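Local atomic coordinates of extracellular solute-binding protein family 1 (Kribbella flavida, PDB entry 5IXP), a protein that probably binds an extracellular solute and delivers it to an ABC transporter, as a periplasmic-binding-protein-fold receptor of solute-binding protein family 1. Residues A[196-208]-A[367-381]. Numbering follows the deposited sequence. Where two conformers were deposited one is given.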
loop_
_atom_site.group_PDB
_atom_site.type_symbol
_atom_site.label_atom_id
_atom_site.label_comp_id
_atom_site.label_asym_id
_atom_site.label_seq_id
_atom_site.Cartn_x
_atom_site.Cartn_y
_atom_site.Cartn_z
ATOM N N LEU A 196 -11.633 2.410 19.304
ATOM C CA LEU A 196 -11.690 2.935 17.944
ATOM C C LEU A 196 -11.633 1.814 16.916
ATOM O O LEU A 196 -12.263 1.905 15.855
ATOM C CB LEU A 196 -10.558 3.928 17.704
ATOM C CG LEU A 196 -11.062 5.318 17.343
ATOM C CD1 LEU A 196 -9.913 6.176 16.908
ATOM C CD2 LEU A 196 -12.124 5.249 16.260
ATOM N N LEU A 197 -10.893 0.752 17.217
ATOM C CA LEU A 197 -10.875 -0.422 16.356
ATOM C C LEU A 197 -12.265 -1.054 16.260
ATOM O O LEU A 197 -12.737 -1.386 15.165
ATOM C CB LEU A 197 -9.859 -1.414 16.906
ATOM C CG LEU A 197 -9.324 -2.540 16.048
ATOM C CD1 LEU A 197 -8.563 -1.976 14.844
ATOM C CD2 LEU A 197 -8.415 -3.404 16.926
ATOM N N LYS A 198 -12.937 -1.228 17.401
ATOM C CA LYS A 198 -14.296 -1.767 17.378
ATOM C C LYS A 198 -15.251 -0.813 16.666
ATOM O O LYS A 198 -16.163 -1.251 15.957
ATOM C CB LYS A 198 -14.779 -2.061 18.803
ATOM C CG LYS A 198 -16.198 -2.693 18.909
ATOM C CD LYS A 198 -16.356 -3.908 17.981
ATOM C CE LYS A 198 -17.440 -4.896 18.456
ATOM N NZ LYS A 198 -18.823 -4.332 18.516
ATOM N N ARG A 199 -15.052 0.499 16.822
ATOM C CA ARG A 199 -15.936 1.428 16.128
ATOM C C ARG A 199 -15.768 1.323 14.617
ATOM O O ARG A 199 -16.751 1.420 13.869
ATOM C CB ARG A 199 -15.703 2.858 16.615
ATOM C CG ARG A 199 -16.499 3.153 17.875
ATOM C CD ARG A 199 -16.572 4.627 18.201
ATOM N NE ARG A 199 -17.176 4.833 19.510
ATOM C CZ ARG A 199 -17.566 6.017 19.967
ATOM N NH1 ARG A 199 -17.418 7.099 19.212
ATOM N NH2 ARG A 199 -18.108 6.119 21.175
ATOM N N THR A 200 -14.527 1.140 14.155
ATOM C CA THR A 200 -14.269 0.890 12.741
ATOM C C THR A 200 -14.984 -0.369 12.274
ATOM O O THR A 200 -15.666 -0.372 11.242
ATOM C CB THR A 200 -12.761 0.764 12.514
ATOM O OG1 THR A 200 -12.118 1.980 12.908
ATOM C CG2 THR A 200 -12.448 0.466 11.055
ATOM N N TRP A 201 -14.812 -1.459 13.024
ATOM C CA TRP A 201 -15.532 -2.700 12.753
ATOM C C TRP A 201 -17.036 -2.453 12.665
ATOM O O TRP A 201 -17.691 -2.852 11.692
ATOM C CB TRP A 201 -15.203 -3.712 13.858
ATOM C CG TRP A 201 -15.989 -5.005 13.845
ATOM C CD1 TRP A 201 -17.233 -5.222 14.383
ATOM C CD2 TRP A 201 -15.554 -6.269 13.325
ATOM N NE1 TRP A 201 -17.606 -6.536 14.204
ATOM C CE2 TRP A 201 -16.594 -7.201 13.562
ATOM C CE3 TRP A 201 -14.389 -6.705 12.679
ATOM C CZ2 TRP A 201 -16.502 -8.546 13.171
ATOM C CZ3 TRP A 201 -14.300 -8.037 12.283
ATOM C CH2 TRP A 201 -15.352 -8.942 12.529
ATOM N N ASP A 202 -17.600 -1.776 13.670
ATOM C CA ASP A 202 -19.046 -1.571 13.693
ATOM C C ASP A 202 -19.522 -0.807 12.466
ATOM O O ASP A 202 -20.571 -1.129 11.893
ATOM C CB ASP A 202 -19.468 -0.832 14.962
ATOM C CG ASP A 202 -19.401 -1.710 16.192
ATOM O OD1 ASP A 202 -19.356 -2.945 16.044
ATOM O OD2 ASP A 202 -19.402 -1.166 17.306
ATOM N N GLN A 203 -18.764 0.210 12.047
ATOM C CA GLN A 203 -19.200 1.034 10.924
ATOM C C GLN A 203 -19.171 0.251 9.612
ATOM O O GLN A 203 -20.068 0.406 8.773
ATOM C CB GLN A 203 -18.334 2.291 10.840
ATOM C CG GLN A 203 -18.841 3.337 9.877
ATOM C CD GLN A 203 -18.135 4.679 10.060
ATOM O OE1 GLN A 203 -17.004 4.735 10.540
ATOM N NE2 GLN A 203 -18.812 5.765 9.692
ATOM N N ILE A 204 -18.150 -0.589 9.409
ATOM C CA ILE A 204 -18.112 -1.399 8.197
ATOM C C ILE A 204 -19.179 -2.481 8.240
ATOM O O ILE A 204 -19.827 -2.767 7.226
ATOM C CB ILE A 204 -16.714 -2.004 7.996
ATOM C CG1 ILE A 204 -15.702 -0.881 7.868
ATOM C CG2 ILE A 204 -16.678 -2.896 6.749
ATOM C CD1 ILE A 204 -14.283 -1.386 7.811
ATOM N N VAL A 205 -19.363 -3.122 9.398
ATOM C CA VAL A 205 -20.423 -4.120 9.510
ATOM C C VAL A 205 -21.778 -3.491 9.199
ATOM O O VAL A 205 -22.592 -4.065 8.464
ATOM C CB VAL A 205 -20.404 -4.777 10.902
ATOM C CG1 VAL A 205 -21.671 -5.586 11.125
ATOM C CG2 VAL A 205 -19.167 -5.671 11.042
ATOM N N ALA A 206 -22.029 -2.287 9.718
ATOM C CA ALA A 206 -23.298 -1.630 9.418
ATOM C C ALA A 206 -23.442 -1.384 7.921
ATOM O O ALA A 206 -24.534 -1.536 7.363
ATOM C CB ALA A 206 -23.421 -0.327 10.205
ATOM N N ALA A 207 -22.343 -1.026 7.248
ATOM C CA ALA A 207 -22.382 -0.864 5.799
ATOM C C ALA A 207 -22.753 -2.172 5.104
ATOM O O ALA A 207 -23.543 -2.169 4.148
ATOM C CB ALA A 207 -21.032 -0.348 5.291
ATOM N N THR A 208 -22.190 -3.303 5.556
ATOM C CA THR A 208 -22.555 -4.581 4.946
ATOM C C THR A 208 -24.024 -4.894 5.189
ATOM O O THR A 208 -24.709 -5.417 4.304
ATOM C CB THR A 208 -21.678 -5.733 5.465
ATOM O OG1 THR A 208 -21.961 -6.005 6.849
ATOM C CG2 THR A 208 -20.192 -5.428 5.284
ATOM N N LEU A 367 -13.880 -10.519 9.544
ATOM C CA LEU A 367 -14.739 -9.579 8.838
ATOM C C LEU A 367 -15.268 -10.188 7.539
ATOM O O LEU A 367 -16.426 -9.964 7.173
ATOM C CB LEU A 367 -13.988 -8.274 8.576
ATOM C CG LEU A 367 -14.813 -7.166 7.919
ATOM C CD1 LEU A 367 -16.081 -6.881 8.718
ATOM C CD2 LEU A 367 -13.958 -5.907 7.781
ATOM N N ALA A 368 -14.441 -10.981 6.848
ATOM C CA ALA A 368 -14.900 -11.650 5.636
ATOM C C ALA A 368 -16.031 -12.626 5.941
ATOM O O ALA A 368 -16.973 -12.759 5.153
ATOM C CB ALA A 368 -13.737 -12.374 4.951
ATOM N N ARG A 369 -15.955 -13.323 7.079
ATOM C CA ARG A 369 -17.041 -14.229 7.450
ATOM C C ARG A 369 -18.343 -13.468 7.671
ATOM O O ARG A 369 -19.416 -13.937 7.278
ATOM C CB ARG A 369 -16.662 -15.039 8.690
ATOM C CG ARG A 369 -15.567 -16.091 8.436
ATOM C CD ARG A 369 -15.424 -17.056 9.612
ATOM N NE ARG A 369 -15.104 -16.380 10.872
ATOM C CZ ARG A 369 -13.872 -16.144 11.316
ATOM N NH1 ARG A 369 -12.809 -16.510 10.598
ATOM N NH2 ARG A 369 -13.700 -15.532 12.483
ATOM N N VAL A 370 -18.270 -12.282 8.279
ATOM C CA VAL A 370 -19.461 -11.442 8.413
ATOM C C VAL A 370 -19.956 -11.004 7.043
ATOM O O VAL A 370 -21.152 -11.089 6.738
ATOM C CB VAL A 370 -19.176 -10.222 9.303
ATOM C CG1 VAL A 370 -20.414 -9.342 9.374
ATOM C CG2 VAL A 370 -18.751 -10.660 10.691
ATOM N N ASP A 371 -19.038 -10.500 6.212
ATOM C CA ASP A 371 -19.394 -10.002 4.889
ATOM C C ASP A 371 -20.106 -11.073 4.077
ATOM O O ASP A 371 -21.095 -10.787 3.392
ATOM C CB ASP A 371 -18.120 -9.522 4.182
ATOM C CG ASP A 371 -18.379 -8.558 3.023
ATOM O OD1 ASP A 371 -19.472 -7.959 2.924
ATOM O OD2 ASP A 371 -17.445 -8.376 2.216
ATOM N N GLU A 372 -19.639 -12.318 4.169
ATOM C CA GLU A 372 -20.171 -13.435 3.398
ATOM C C GLU A 372 -21.351 -14.121 4.080
ATOM O O GLU A 372 -21.884 -15.095 3.534
ATOM C CB GLU A 372 -19.051 -14.451 3.124
ATOM C CG GLU A 372 -17.868 -13.856 2.343
ATOM C CD GLU A 372 -16.587 -14.696 2.407
ATOM O OE1 GLU A 372 -16.587 -15.762 3.063
ATOM O OE2 GLU A 372 -15.574 -14.282 1.798
ATOM N N GLY A 373 -21.768 -13.642 5.252
ATOM C CA GLY A 373 -22.916 -14.209 5.930
ATOM C C GLY A 373 -22.669 -15.523 6.634
ATOM O O GLY A 373 -23.629 -16.241 6.935
ATOM N N LYS A 374 -21.416 -15.859 6.927
ATOM C CA LYS A 374 -21.086 -17.123 7.567
ATOM C C LYS A 374 -21.049 -17.041 9.087
ATOM O O LYS A 374 -21.033 -18.084 9.745
ATOM C CB LYS A 374 -19.735 -17.635 7.054
ATOM C CG LYS A 374 -19.689 -17.852 5.543
ATOM C CD LYS A 374 -18.329 -18.380 5.114
ATOM C CE LYS A 374 -18.358 -18.989 3.710
ATOM N NZ LYS A 374 -18.382 -17.968 2.639
ATOM N N GLN A 375 -21.029 -15.841 9.657
ATOM C CA GLN A 375 -20.934 -15.671 11.099
ATOM C C GLN A 375 -21.508 -14.306 11.440
ATOM O O GLN A 375 -21.338 -13.356 10.671
ATOM C CB GLN A 375 -19.479 -15.789 11.581
ATOM C CG GLN A 375 -19.310 -15.877 13.090
ATOM C CD GLN A 375 -17.857 -16.052 13.514
ATOM O OE1 GLN A 375 -16.935 -15.644 12.802
ATOM N NE2 GLN A 375 -17.648 -16.675 14.678
ATOM N N SER A 376 -22.197 -14.216 12.578
ATOM C CA SER A 376 -22.715 -12.925 13.010
ATOM C C SER A 376 -21.574 -11.999 13.427
ATOM O O SER A 376 -20.457 -12.433 13.732
ATOM C CB SER A 376 -23.694 -13.080 14.175
ATOM O OG SER A 376 -23.001 -13.367 15.379
ATOM N N SER A 377 -21.879 -10.699 13.440
ATOM C CA SER A 377 -20.883 -9.690 13.787
ATOM C C SER A 377 -20.324 -9.914 15.187
ATOM O O SER A 377 -19.108 -9.862 15.398
ATOM C CB SER A 377 -21.493 -8.289 13.677
ATOM O OG SER A 377 -20.669 -7.325 14.328
ATOM N N SER A 378 -21.198 -10.149 16.170
ATOM C CA SER A 378 -20.698 -10.289 17.533
ATOM C C SER A 378 -19.869 -11.560 17.691
ATOM O O SER A 378 -18.829 -11.543 18.355
ATOM C CB SER A 378 -21.857 -10.264 18.530
ATOM O OG SER A 378 -22.520 -11.507 18.523
ATOM N N ALA A 379 -20.296 -12.671 17.078
ATOM C CA ALA A 379 -19.523 -13.908 17.190
ATOM C C ALA A 379 -18.183 -13.789 16.472
ATOM O O ALA A 379 -17.160 -14.289 16.955
ATOM C CB ALA A 379 -20.318 -15.089 16.631
ATOM N N ALA A 380 -18.170 -13.128 15.316
ATOM C CA ALA A 380 -16.914 -12.963 14.590
ATOM C C ALA A 380 -15.948 -12.065 15.353
ATOM O O ALA A 380 -14.733 -12.311 15.362
ATOM C CB ALA A 380 -17.192 -12.401 13.198
ATOM N N TRP A 381 -16.464 -11.004 15.975
ATOM C CA TRP A 381 -15.593 -10.108 16.720
ATOM C C TRP A 381 -14.981 -10.821 17.917
ATOM O O TRP A 381 -13.782 -10.673 18.181
ATOM C CB TRP A 381 -16.362 -8.859 17.155
ATOM C CG TRP A 381 -15.566 -7.957 18.052
ATOM C CD1 TRP A 381 -15.658 -7.861 19.411
ATOM C CD2 TRP A 381 -14.556 -7.026 17.651
ATOM N NE1 TRP A 381 -14.763 -6.924 19.881
ATOM C CE2 TRP A 381 -14.076 -6.397 18.818
ATOM C CE3 TRP A 381 -14.014 -6.658 16.414
ATOM C CZ2 TRP A 381 -13.074 -5.428 18.789
ATOM C CZ3 TRP A 381 -13.023 -5.689 16.385
ATOM C CH2 TRP A 381 -12.560 -5.088 17.567
HETATM O O HOH W 1 -21.274 -4.348 14.816
#
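With CG anti to the backbone N in Trp-201 (chi1 173°) and the same torsion in Trp-381, the two indoles reach across from their helices and meet as an edge-to-face pair. Trp-201 is a knob in a hole of Leu-367, Ser-377, Ala-380 and Trp-381, joining helix 195-209 to the helical hairpin of 356-371 and 377-392, which ends the chain of this probable periplasmic-binding-protein fold. The edge of Trp-381 is turned to one face of Trp-201, the planes inclined at 58° and Trp-381 CE3 3.5 Å from Trp-201 CD2. Over the opposite face lies Leu-367 CD1, while Ala-380 CB sits at the rim, 3.9 Å from Trp-201 CZ2. The indole N-H is satisfied too: Trp-201 NE1 donates to Ser-377 OG at 3.2 Å (154°), the oxygen a little out of the ring plane. A leucine in place of Trp-201 would probably leave the hole between the hairpin helices partly unfilled and Ser-377 OG without its indole donor. Lys-198 covers a face of Trp-381, its CE 3.5 Å from the five-membered-ring centroid, and its chain bends at its last torsion to set NZ 2.9 Å from Asp-202 OD1, a salt bridge that uses the syn lone pair of that oxygen.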